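Local coordinates for protein 2-dehydropantoate 2-reductase (Geobacter metallireducens, PDB 3HN2) that probably catalyses the NADPH-dependent reduction of ketopantoate (2-dehydropantoate) to pantoic acid, a step in the biosynthesis of pantothenate, at residues S24-H29 / A163-Q168; P257-D262 / A273-P278. All blocks are in the same frame, centred on the assembly; numbering follows the deposited sequence.

Contact 1: residues S24-H29 / A163-Q168; sequences SGEDVH and AAMFRQ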
# COMPACT_ATOMS: atom_id res chain seq x y z
N SER A 24 20.75 17.49 -3.12
CA SER A 24 21.96 16.68 -3.25
C SER A 24 22.97 17.30 -4.23
O SER A 24 23.87 16.62 -4.73
CB SER A 24 21.60 15.25 -3.66
OG SER A 24 20.80 15.27 -4.81
N GLY A 25 22.81 18.59 -4.51
CA GLY A 25 23.81 19.35 -5.25
C GLY A 25 23.80 19.12 -6.74
O GLY A 25 24.80 18.67 -7.32
N GLU A 26 22.68 19.42 -7.37
CA GLU A 26 22.58 19.41 -8.82
C GLU A 26 22.16 20.80 -9.25
O GLU A 26 21.43 21.49 -8.53
CB GLU A 26 21.57 18.37 -9.28
CG GLU A 26 22.08 17.41 -10.34
CD GLU A 26 23.00 16.32 -9.80
OE1 GLU A 26 23.96 15.94 -10.50
OE2 GLU A 26 22.76 15.84 -8.67
N ASP A 27 22.64 21.22 -10.42
CA ASP A 27 22.37 22.56 -10.93
C ASP A 27 20.96 22.62 -11.52
O ASP A 27 20.76 22.45 -12.72
CB ASP A 27 23.43 22.97 -11.96
CG ASP A 27 23.50 24.48 -12.17
OD1 ASP A 27 22.82 25.23 -11.43
OD2 ASP A 27 24.25 24.91 -13.07
N VAL A 28 19.99 22.87 -10.64
CA VAL A 28 18.57 22.77 -10.99
C VAL A 28 17.99 24.16 -11.28
O VAL A 28 18.20 25.10 -10.52
CB VAL A 28 17.78 22.03 -9.87
CG1 VAL A 28 16.30 21.96 -10.20
CG2 VAL A 28 18.31 20.63 -9.69
N HIS A 29 17.28 24.25 -12.40
CA HIS A 29 16.68 25.50 -12.86
C HIS A 29 15.19 25.29 -13.04
O HIS A 29 14.76 24.59 -13.96
CB HIS A 29 17.31 25.93 -14.19
CG HIS A 29 18.80 26.03 -14.15
ND1 HIS A 29 19.63 24.95 -14.32
CD2 HIS A 29 19.62 27.10 -13.95
CE1 HIS A 29 20.89 25.33 -14.23
NE2 HIS A 29 20.91 26.63 -14.00
N ALA A 163 19.74 6.91 -13.30
CA ALA A 163 19.30 6.08 -12.18
C ALA A 163 20.15 6.32 -10.94
O ALA A 163 19.62 6.46 -9.83
CB ALA A 163 19.33 4.61 -12.55
N ALA A 164 21.47 6.39 -11.14
CA ALA A 164 22.43 6.69 -10.08
C ALA A 164 22.19 8.08 -9.51
O ALA A 164 22.16 8.26 -8.29
CB ALA A 164 23.86 6.56 -10.59
N MET A 165 21.98 9.04 -10.40
CA MET A 165 21.71 10.44 -10.05
C MET A 165 20.48 10.58 -9.14
O MET A 165 20.52 11.34 -8.17
CB MET A 165 21.55 11.28 -11.32
CG MET A 165 21.36 12.76 -11.07
SD MET A 165 20.40 13.53 -12.38
CE MET A 165 21.71 13.95 -13.55
N PHE A 166 19.41 9.86 -9.46
CA PHE A 166 18.21 9.85 -8.61
C PHE A 166 18.42 9.16 -7.27
O PHE A 166 17.99 9.67 -6.24
CB PHE A 166 17.01 9.22 -9.32
CG PHE A 166 16.29 10.17 -10.24
CD1 PHE A 166 15.52 11.21 -9.72
CD2 PHE A 166 16.36 10.00 -11.61
CE1 PHE A 166 14.85 12.08 -10.56
CE2 PHE A 166 15.69 10.87 -12.46
CZ PHE A 166 14.92 11.91 -11.94
N ARG A 167 19.09 8.00 -7.28
CA ARG A 167 19.38 7.23 -6.06
C ARG A 167 20.28 7.99 -5.08
O ARG A 167 20.11 7.87 -3.87
CB ARG A 167 19.99 5.87 -6.40
CG ARG A 167 18.98 4.84 -6.93
CD ARG A 167 19.58 3.44 -7.02
NE ARG A 167 20.67 3.36 -7.99
CZ ARG A 167 20.58 2.83 -9.21
NH1 ARG A 167 21.64 2.81 -10.01
NH2 ARG A 167 19.43 2.31 -9.64
N GLN A 168 21.22 8.77 -5.62
CA GLN A 168 22.05 9.69 -4.85
C GLN A 168 21.22 10.76 -4.14
O GLN A 168 21.59 11.23 -3.06
CB GLN A 168 23.06 10.38 -5.76
CG GLN A 168 24.32 9.57 -6.04
CD GLN A 168 25.32 9.63 -4.91
OE1 GLN A 168 25.67 10.71 -4.43
NE2 GLN A 168 25.80 8.46 -4.48
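Glu-26 and Met-165 meet side chain to side chain at the surface of the N-terminal, Rossmann-type part, which probably binds NADP(H). The glutamate presents a face of its carboxylate to a methylene of the methionine: Glu-26 CD is 4.1 Å from Met-165 CG, which sits nearly over it, and both carboxylate oxygens stand about equally far from that same methylene. The touch is therefore van der Waals only, carboxylate on CH2, and the sulfur has no share in it. Met-165 leaves its helix with CG anti to the backbone N (chi1 -176°), and this carries CG across to the glutamate although the CB itself does not aim there. Glu-26 is bent at chi2 (77°), which turns one face of the carboxylate to the methylene. OE1 also makes a long, weak ion pair with Arg-4.

A second touch lies beside the first: Ser-24, the first residue to leave the helical conformation after helix 14-23, brings CB to 4.1 Å from the backbone O of Gln-168. Its hydroxyl does not serve this contact: OG hydrogen-bonds the carbonyls of Leu-20 and Leu-21 in its own helix.

No hydrogen bond links the two segments. The turn 24-27 connects helix 14-23 to strand 28-31 of the Rossmann-type fold, and helix 157-168 packs beside it. Met-165 also touches Ile-5 of strand 5-8 and Leu-21 of helix 14-23, while Phe-166, on another side of its helix, rests on Cys-173 of strand 173-175.

Contact 2: residues P257-D262 / A273-P278; sequences PSMEID and AIFRTP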
# COMPACT_ATOMS: atom_id res chain seq x y z
N PRO A 257 -6.73 10.10 -5.40
CA PRO A 257 -5.84 10.19 -6.56
C PRO A 257 -5.79 11.58 -7.18
O PRO A 257 -6.66 12.40 -6.92
CB PRO A 257 -6.47 9.22 -7.57
CG PRO A 257 -7.23 8.28 -6.75
CD PRO A 257 -7.77 9.08 -5.61
N SER A 258 -4.77 11.81 -8.01
CA SER A 258 -4.51 13.12 -8.61
C SER A 258 -5.69 13.72 -9.37
O SER A 258 -5.96 14.91 -9.24
CB SER A 258 -3.28 13.05 -9.52
OG SER A 258 -3.45 12.05 -10.52
N MET A 259 -6.39 12.88 -10.13
CA MET A 259 -7.53 13.30 -10.94
C MET A 259 -8.74 13.76 -10.12
O MET A 259 -9.44 14.69 -10.53
CB MET A 259 -7.97 12.18 -11.88
CG MET A 259 -7.39 12.26 -13.29
SD MET A 259 -8.34 11.25 -14.46
CE MET A 259 -9.92 12.03 -14.31
N GLU A 260 -8.97 13.10 -8.99
CA GLU A 260 -10.04 13.48 -8.07
C GLU A 260 -9.75 14.84 -7.43
O GLU A 260 -10.65 15.68 -7.30
CB GLU A 260 -10.23 12.40 -7.00
CG GLU A 260 -11.34 12.70 -5.99
CD GLU A 260 -11.57 11.60 -4.96
OE1 GLU A 260 -10.80 10.62 -4.93
OE2 GLU A 260 -12.53 11.74 -4.17
N ILE A 261 -8.49 15.05 -7.05
CA ILE A 261 -8.03 16.31 -6.47
C ILE A 261 -8.21 17.46 -7.47
O ILE A 261 -8.69 18.53 -7.12
CB ILE A 261 -6.54 16.22 -6.00
CG1 ILE A 261 -6.36 15.12 -4.93
CG2 ILE A 261 -6.01 17.57 -5.49
CD1 ILE A 261 -7.20 15.29 -3.67
N ASP A 262 -7.84 17.20 -8.73
CA ASP A 262 -8.03 18.16 -9.82
C ASP A 262 -9.51 18.49 -10.07
O ASP A 262 -9.85 19.64 -10.38
CB ASP A 262 -7.39 17.63 -11.11
CG ASP A 262 -5.87 17.59 -11.03
OD1 ASP A 262 -5.26 18.52 -10.47
OD2 ASP A 262 -5.28 16.62 -11.57
N ALA A 273 -4.54 11.74 -22.31
CA ALA A 273 -3.37 10.86 -22.14
C ALA A 273 -3.65 9.56 -21.37
O ALA A 273 -3.16 8.50 -21.75
CB ALA A 273 -2.23 11.62 -21.51
N ILE A 274 -4.41 9.64 -20.28
CA ILE A 274 -4.71 8.46 -19.47
C ILE A 274 -5.72 7.51 -20.15
O ILE A 274 -5.55 6.28 -20.10
CB ILE A 274 -5.16 8.85 -18.02
CG1 ILE A 274 -4.04 9.62 -17.31
CG2 ILE A 274 -5.54 7.62 -17.20
CD1 ILE A 274 -4.52 10.43 -16.11
N PHE A 275 -6.73 8.06 -20.81
CA PHE A 275 -7.85 7.26 -21.33
C PHE A 275 -7.95 7.19 -22.85
O PHE A 275 -8.00 6.10 -23.41
CB PHE A 275 -9.18 7.78 -20.79
CG PHE A 275 -9.37 7.56 -19.32
CD1 PHE A 275 -10.02 6.42 -18.86
CD2 PHE A 275 -8.94 8.51 -18.40
CE1 PHE A 275 -10.23 6.23 -17.49
CE2 PHE A 275 -9.14 8.32 -17.03
CZ PHE A 275 -9.78 7.17 -16.58
N ARG A 276 -8.01 8.34 -23.51
CA ARG A 276 -8.32 8.36 -24.95
C ARG A 276 -7.18 7.85 -25.84
O ARG A 276 -7.44 7.20 -26.85
CB ARG A 276 -8.83 9.74 -25.41
CG ARG A 276 -10.24 10.08 -24.93
CD ARG A 276 -11.28 9.17 -25.58
NE ARG A 276 -12.63 9.38 -25.06
CZ ARG A 276 -13.65 8.54 -25.25
NH1 ARG A 276 -13.45 7.43 -25.96
NH2 ARG A 276 -14.85 8.80 -24.74
N THR A 277 -5.94 8.13 -25.42
CA THR A 277 -4.74 7.61 -26.10
C THR A 277 -4.59 6.08 -25.99
O THR A 277 -4.37 5.43 -27.01
CB THR A 277 -3.43 8.36 -25.65
OG1 THR A 277 -3.61 9.78 -25.79
CG2 THR A 277 -2.24 7.93 -26.47
N PRO A 278 -4.67 5.49 -24.76
CA PRO A 278 -4.70 4.03 -24.70
C PRO A 278 -5.85 3.38 -25.45
O PRO A 278 -5.62 2.37 -26.13
CB PRO A 278 -4.81 3.75 -23.20
CG PRO A 278 -4.12 4.88 -22.59
CD PRO A 278 -4.62 6.05 -23.40
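Met-259 reaches from helix 258-264 to Ile-274 and Phe-275 of helix 271-284, and its sulfur makes the closest touch to both residues. Segment 257-262 begins with Pro-257 at the N-cap position; its carbonyl accepts the backbone N-H of Ile-261 at 3.2 Å between N and O, and more weakly that of Glu-260. Ser-258 opens the helix proper, and its hydroxyl makes a weak hydrogen bond to Asn-194.

Met-259 follows, pointing at the other helix. Its chain runs out extended at chi2 (-162°), which carries SD across the gap. SD comes 4.0 Å from Phe-275 CE2 and 5.4 Å from the centroid of the ring. The line from centroid to sulfur lies 84° off the ring normal, so the sulfur sits at the ring edge, almost in its plane, in a Met-aromatic contact where it faces the rim of C-H groups instead of the pi cloud. Ile-274 adds an apolar touch to the same sulfur, with CD1 4.2 Å from Met-259 SD. Phe-275 holds CG anti to its carbonyl carbon (chi1 -68°), which extends the ring toward the methionine.

Farther along, Asp-262 makes a salt bridge through OD1 to Arg-267, in the connection between the helices.

This is buried packing within the all-helical C-terminal part of the chain, joining two helices that follow each other in sequence. Helix 290-302 adds Leu-299 against Met-259, and Leu-295 and Ala-296 against Phe-275. Helix 179-200 closes in with Asn-194 at Met-259 and Ile-191 at Phe-275.

Both segments of contact 1 precede those of contact 2 in the chain. The centres of the contacts are 28 Å apart, on opposite sides of the chain's centre, and their nearest atoms are about 18 Å apart. They share no helix or strand. Contact 1 belongs to the N-terminal, Rossmann-type part, where it ties the turn before strand 28-31 to helix 157-168 at the surface. Contact 2 lies deeper, inside the helical C-terminal part. The long helix 179-200, which follows strand 173-175 of the large sheet, lies between them in sequence and packs against contact 2. Each contact thus reflects the internal packing of one part of this two-part reductase.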